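Local coordinates for Mll8193 protein (Mesorhizobium loti, PDB 3FH1) that is of unknown function but adopts an NTF2-like, SnoaL-type fold whose cone-shaped pocket probably binds a small molecule, at residues T79-E84 / I95-W100. Residues are numbered along the deposited sequence; the frame is centred on the assembly and turned at random. Where two conformers were deposited one is given.
Sequences TRFDLE and IRWRYW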
ATOM      1  N   THR A  79      -9.341  20.751   3.991  1.00 26.29           N
ATOM      2  CA  THR A  79      -8.838  19.447   3.567  1.00 24.28           C
ATOM      3  C   THR A  79      -9.664  18.350   4.216  1.00 25.94           C
ATOM      4  O   THR A  79     -10.258  18.546   5.284  1.00 25.81           O
ATOM      5  CB  THR A  79      -7.395  19.259   3.963  1.00 25.16           C
ATOM      6  OG1 THR A  79      -7.305  19.163   5.386  1.00 27.10           O
ATOM      7  CG2 THR A  79      -6.534  20.402   3.468  1.00 26.75           C
ATOM      8  N   ARG A  80      -9.729  17.199   3.544  0.50 25.23           N
ATOM      9  CA  ARG A  80     -10.472  16.049   4.044  0.50 23.58           C
ATOM     10  C   ARG A  80      -9.972  14.773   3.369  0.50 23.55           C
ATOM     11  O   ARG A  80      -9.166  14.814   2.438  0.50 21.49           O
ATOM     12  CB  ARG A  80     -11.977  16.205   3.777  0.50 25.52           C
ATOM     13  CG  ARG A  80     -12.432  15.854   2.347  0.50 23.74           C
ATOM     14  CD  ARG A  80     -13.916  16.134   2.123  0.50 25.64           C
ATOM     15  NE  ARG A  80     -14.341  15.789   0.765  0.50 29.31           N
ATOM     16  CZ  ARG A  80     -14.305  16.615  -0.289  0.50 32.53           C
ATOM     17  NH1 ARG A  80     -13.861  17.864  -0.172  0.50 30.96           N
ATOM     18  NH2 ARG A  80     -14.713  16.182  -1.478  0.50 27.69           N
ATOM     19  N   PHE A  81     -10.450  13.647   3.870  1.00 21.37           N
ATOM     20  CA  PHE A  81     -10.181  12.349   3.261  1.00 22.25           C
ATOM     21  C   PHE A  81     -11.474  11.603   2.996  1.00 24.61           C
ATOM     22  O   PHE A  81     -12.380  11.621   3.833  1.00 23.42           O
ATOM     23  CB  PHE A  81      -9.347  11.433   4.178  1.00 24.51           C
ATOM     24  CG  PHE A  81      -7.925  11.875   4.393  1.00 23.81           C
ATOM     25  CD1 PHE A  81      -7.596  12.794   5.376  1.00 24.45           C
ATOM     26  CD2 PHE A  81      -6.898  11.324   3.663  1.00 24.99           C
ATOM     27  CE1 PHE A  81      -6.247  13.186   5.570  1.00 24.40           C
ATOM     28  CE2 PHE A  81      -5.583  11.712   3.866  1.00 24.96           C
ATOM     29  CZ  PHE A  81      -5.279  12.652   4.850  1.00 26.93           C
ATOM     30  N   ASP A  82     -11.551  10.939   1.837  1.00 23.48           N
ATOM     31  CA  ASP A  82     -12.544   9.917   1.600  1.00 23.30           C
ATOM     32  C   ASP A  82     -11.837   8.579   1.766  1.00 23.19           C
ATOM     33  O   ASP A  82     -10.738   8.366   1.264  1.00 25.51           O
ATOM     34  CB  ASP A  82     -13.088   9.964   0.190  1.00 23.86           C
ATOM     35  CG  ASP A  82     -13.835  11.229  -0.129  1.00 28.61           C
ATOM     36  OD1 ASP A  82     -14.439  11.803   0.788  1.00 30.30           O
ATOM     37  OD2 ASP A  82     -13.815  11.632  -1.302  1.00 31.41           O
ATOM     38  N   LEU A  83     -12.462   7.685   2.506  1.00 19.56           N
ATOM     39  CA  LEU A  83     -11.961   6.332   2.686  1.00 22.02           C
ATOM     40  C   LEU A  83     -12.455   5.468   1.538  1.00 23.22           C
ATOM     41  O   LEU A  83     -13.671   5.349   1.290  1.00 25.93           O
ATOM     42  CB  LEU A  83     -12.464   5.741   3.988  1.00 23.33           C
ATOM     43  CG  LEU A  83     -11.920   6.462   5.225  1.00 31.32           C
ATOM     44  CD1 LEU A  83     -12.632   6.011   6.488  1.00 34.22           C
ATOM     45  CD2 LEU A  83     -10.400   6.194   5.349  1.00 33.62           C
ATOM     46  N   GLU A  84     -11.513   4.826   0.864  1.00 19.84           N
ATOM     47  CA  GLU A  84     -11.834   3.898  -0.206  1.00 19.96           C
ATOM     48  C   GLU A  84     -12.020   2.482   0.336  1.00 21.84           C
ATOM     49  O   GLU A  84     -13.012   1.813   0.015  1.00 25.08           O
ATOM     50  CB  GLU A  84     -10.789   3.915  -1.320  1.00 21.02           C
ATOM     51  CG  GLU A  84     -10.731   5.209  -2.059  1.00 19.86           C
ATOM     52  CD  GLU A  84      -9.667   5.198  -3.175  1.00 22.61           C
ATOM     53  OE1 GLU A  84      -8.845   4.251  -3.212  1.00 21.11           O
ATOM     54  OE2 GLU A  84      -9.667   6.132  -3.990  1.00 21.90           O
ATOM     55  N   ILE A  95      -5.106   1.024   4.330  1.00 20.00           N
ATOM     56  CA  ILE A  95      -6.206   1.997   4.243  1.00 20.69           C
ATOM     57  C   ILE A  95      -5.992   2.771   2.986  1.00 20.30           C
ATOM     58  O   ILE A  95      -5.011   3.535   2.878  1.00 19.87           O
ATOM     59  CB  ILE A  95      -6.245   3.007   5.422  1.00 21.18           C
ATOM     60  CG1 ILE A  95      -6.204   2.265   6.782  1.00 21.54           C
ATOM     61  CG2 ILE A  95      -7.443   3.893   5.276  1.00 22.65           C
ATOM     62  CD1 ILE A  95      -5.860   3.212   7.975  1.00 23.50           C
ATOM     63  N   ARG A  96      -6.849   2.501   1.993  1.00 20.89           N
ATOM     64  CA  ARG A  96      -6.849   3.310   0.760  1.00 20.24           C
ATOM     65  C   ARG A  96      -7.760   4.493   0.948  1.00 21.27           C
ATOM     66  O   ARG A  96      -8.860   4.384   1.489  1.00 20.93           O
ATOM     67  CB  ARG A  96      -7.256   2.498  -0.477  1.00 20.97           C
ATOM     68  CG  ARG A  96      -6.162   1.574  -1.007  1.00 25.15           C
ATOM     69  CD  ARG A  96      -6.639   0.981  -2.323  1.00 25.65           C
ATOM     70  NE  ARG A  96      -7.765   0.045  -2.278  1.00 24.74           N
ATOM     71  CZ  ARG A  96      -8.951   0.236  -2.868  1.00 24.59           C
ATOM     72  NH1 ARG A  96      -9.286   1.389  -3.386  1.00 23.47           N
ATOM     73  NH2 ARG A  96      -9.850  -0.744  -2.907  1.00 23.34           N
ATOM     74  N   TRP A  97      -7.307   5.639   0.447  1.00 21.54           N
ATOM     75  CA  TRP A  97      -7.967   6.918   0.596  1.00 21.00           C
ATOM     76  C   TRP A  97      -7.789   7.853  -0.573  1.00 19.84           C
ATOM     77  O   TRP A  97      -6.946   7.657  -1.435  1.00 20.27           O
ATOM     78  CB  TRP A  97      -7.495   7.605   1.903  1.00 20.47           C
ATOM     79  CG  TRP A  97      -6.017   7.621   2.115  1.00 21.95           C
ATOM     80  CD1 TRP A  97      -5.339   6.836   3.006  1.00 21.01           C
ATOM     81  CD2 TRP A  97      -5.030   8.505   1.541  1.00 20.81           C
ATOM     82  NE1 TRP A  97      -4.006   7.112   2.978  1.00 22.84           N
ATOM     83  CE2 TRP A  97      -3.784   8.140   2.107  1.00 20.35           C
ATOM     84  CE3 TRP A  97      -5.062   9.536   0.608  1.00 22.38           C
ATOM     85  CZ2 TRP A  97      -2.591   8.777   1.750  1.00 20.78           C
ATOM     86  CZ3 TRP A  97      -3.882  10.150   0.259  1.00 22.53           C
ATOM     87  CH2 TRP A  97      -2.688   9.794   0.838  1.00 21.92           C
ATOM     88  N   ARG A  98      -8.637   8.882  -0.606  1.00 20.01           N
ATOM     89  CA  ARG A  98      -8.503  10.025  -1.488  1.00 19.96           C
ATOM     90  C   ARG A  98      -8.422  11.261  -0.591  1.00 20.99           C
ATOM     91  O   ARG A  98      -9.306  11.487   0.255  1.00 21.84           O
ATOM     92  CB  ARG A  98      -9.680  10.146  -2.441  1.00 22.31           C
ATOM     93  CG  ARG A  98      -9.558  11.397  -3.292  1.00 21.95           C
ATOM     94  CD  ARG A  98     -10.668  11.541  -4.292  1.00 24.40           C
ATOM     95  NE  ARG A  98     -10.849  10.418  -5.207  1.00 23.59           N
ATOM     96  CZ  ARG A  98     -10.262  10.364  -6.395  1.00 22.39           C
ATOM     97  NH1 ARG A  98      -9.455  11.342  -6.791  1.00 23.99           N
ATOM     98  NH2 ARG A  98     -10.495   9.347  -7.203  1.00 25.12           N
ATOM     99  N   TYR A  99      -7.336  12.004  -0.744  1.00 21.43           N
ATOM    100  CA  TYR A  99      -7.104  13.242   0.025  1.00 22.40           C
ATOM    101  C   TYR A  99      -7.493  14.435  -0.829  1.00 23.71           C
ATOM    102  O   TYR A  99      -7.039  14.566  -1.978  1.00 23.22           O
ATOM    103  CB  TYR A  99      -5.613  13.315   0.395  1.00 23.93           C
ATOM    104  CG  TYR A  99      -5.213  14.577   1.119  1.00 24.50           C
ATOM    105  CD1 TYR A  99      -5.743  14.876   2.334  1.00 23.74           C
ATOM    106  CD2 TYR A  99      -4.242  15.443   0.588  1.00 27.14           C
ATOM    107  CE1 TYR A  99      -5.373  16.010   3.028  1.00 26.02           C
ATOM    108  CE2 TYR A  99      -3.867  16.616   1.269  1.00 29.21           C
ATOM    109  CZ  TYR A  99      -4.428  16.881   2.505  1.00 31.59           C
ATOM    110  OH  TYR A  99      -4.081  18.015   3.234  1.00 29.88           O
ATOM    111  N   TRP A 100      -8.301  15.324  -0.239  1.00 23.28           N
ATOM    112  CA  TRP A 100      -8.754  16.543  -0.882  1.00 23.04           C
ATOM    113  C   TRP A 100      -8.025  17.703  -0.261  1.00 27.94           C
ATOM    114  O   TRP A 100      -8.029  17.878   0.951  1.00 26.72           O
ATOM    115  CB  TRP A 100     -10.260  16.735  -0.718  1.00 25.02           C
ATOM    116  CG  TRP A 100     -11.061  15.704  -1.386  1.00 22.56           C
ATOM    117  CD1 TRP A 100     -11.457  14.491  -0.878  1.00 22.81           C
ATOM    118  CD2 TRP A 100     -11.626  15.794  -2.687  1.00 27.05           C
ATOM    119  NE1 TRP A 100     -12.212  13.829  -1.802  1.00 27.05           N
ATOM    120  CE2 TRP A 100     -12.326  14.601  -2.923  1.00 22.76           C
ATOM    121  CE3 TRP A 100     -11.587  16.762  -3.688  1.00 26.82           C
ATOM    122  CZ2 TRP A 100     -13.007  14.355  -4.115  1.00 25.97           C
ATOM    123  CZ3 TRP A 100     -12.249  16.508  -4.869  1.00 26.09           C
ATOM    124  CH2 TRP A 100     -12.968  15.318  -5.060  1.00 27.10           C
TER
HETATM  125  O   HOH W   1      -4.126  18.036   5.825  1.00 32.08           O
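Arg-80 and Trp-100 are hydrogen-bonded partners across two antiparallel strands, Trp-100 N reaching Arg-80 O at 2.9 Å. Asp-82 and Arg-98 pair likewise, and Glu-84 N closes on Arg-96 O at 2.8 Å.

On the face carrying Arg-80 and Trp-100, in the Arg-80 conformer described, a chain extended from CG to NE (chi2 -176°) lays the guanidinium flat over the indole, planes 13° apart, with Arg-80 CZ 3.5 Å from the centroid of the Trp-100 five-membered ring, a cation-pi stack. At the ring edge Trp-100 NE1 donates to Asp-82 OD2 (2.8 Å) from above the carboxylate plane. A leucine in place of Trp-100 would probably leave Asp-82 OD2 without this donor and, in this conformer, the Arg-80 guanidinium without its platform. Glu-84 OE1 salt-bridges Arg-96 NH1 (2.9 Å); Glu-84 OE2 pairs with Arg-108.

The other face holds an aromatic cluster: the Phe-81 edge meets the Trp-97 face (planes at 90°), and Tyr-99 CD1 sits over one Phe-81 face, toward its rim, 3.4 Å from Phe-81 CZ, the rings oblique.

The Trp-97 side chain is about 4 Å from an unidentified ligand; Arg-98 salt-bridges Asp-56 of the second subunit. Leu-83 and Ile-95 pack on helix 16-31, and strand 106-116 flanks 95-100.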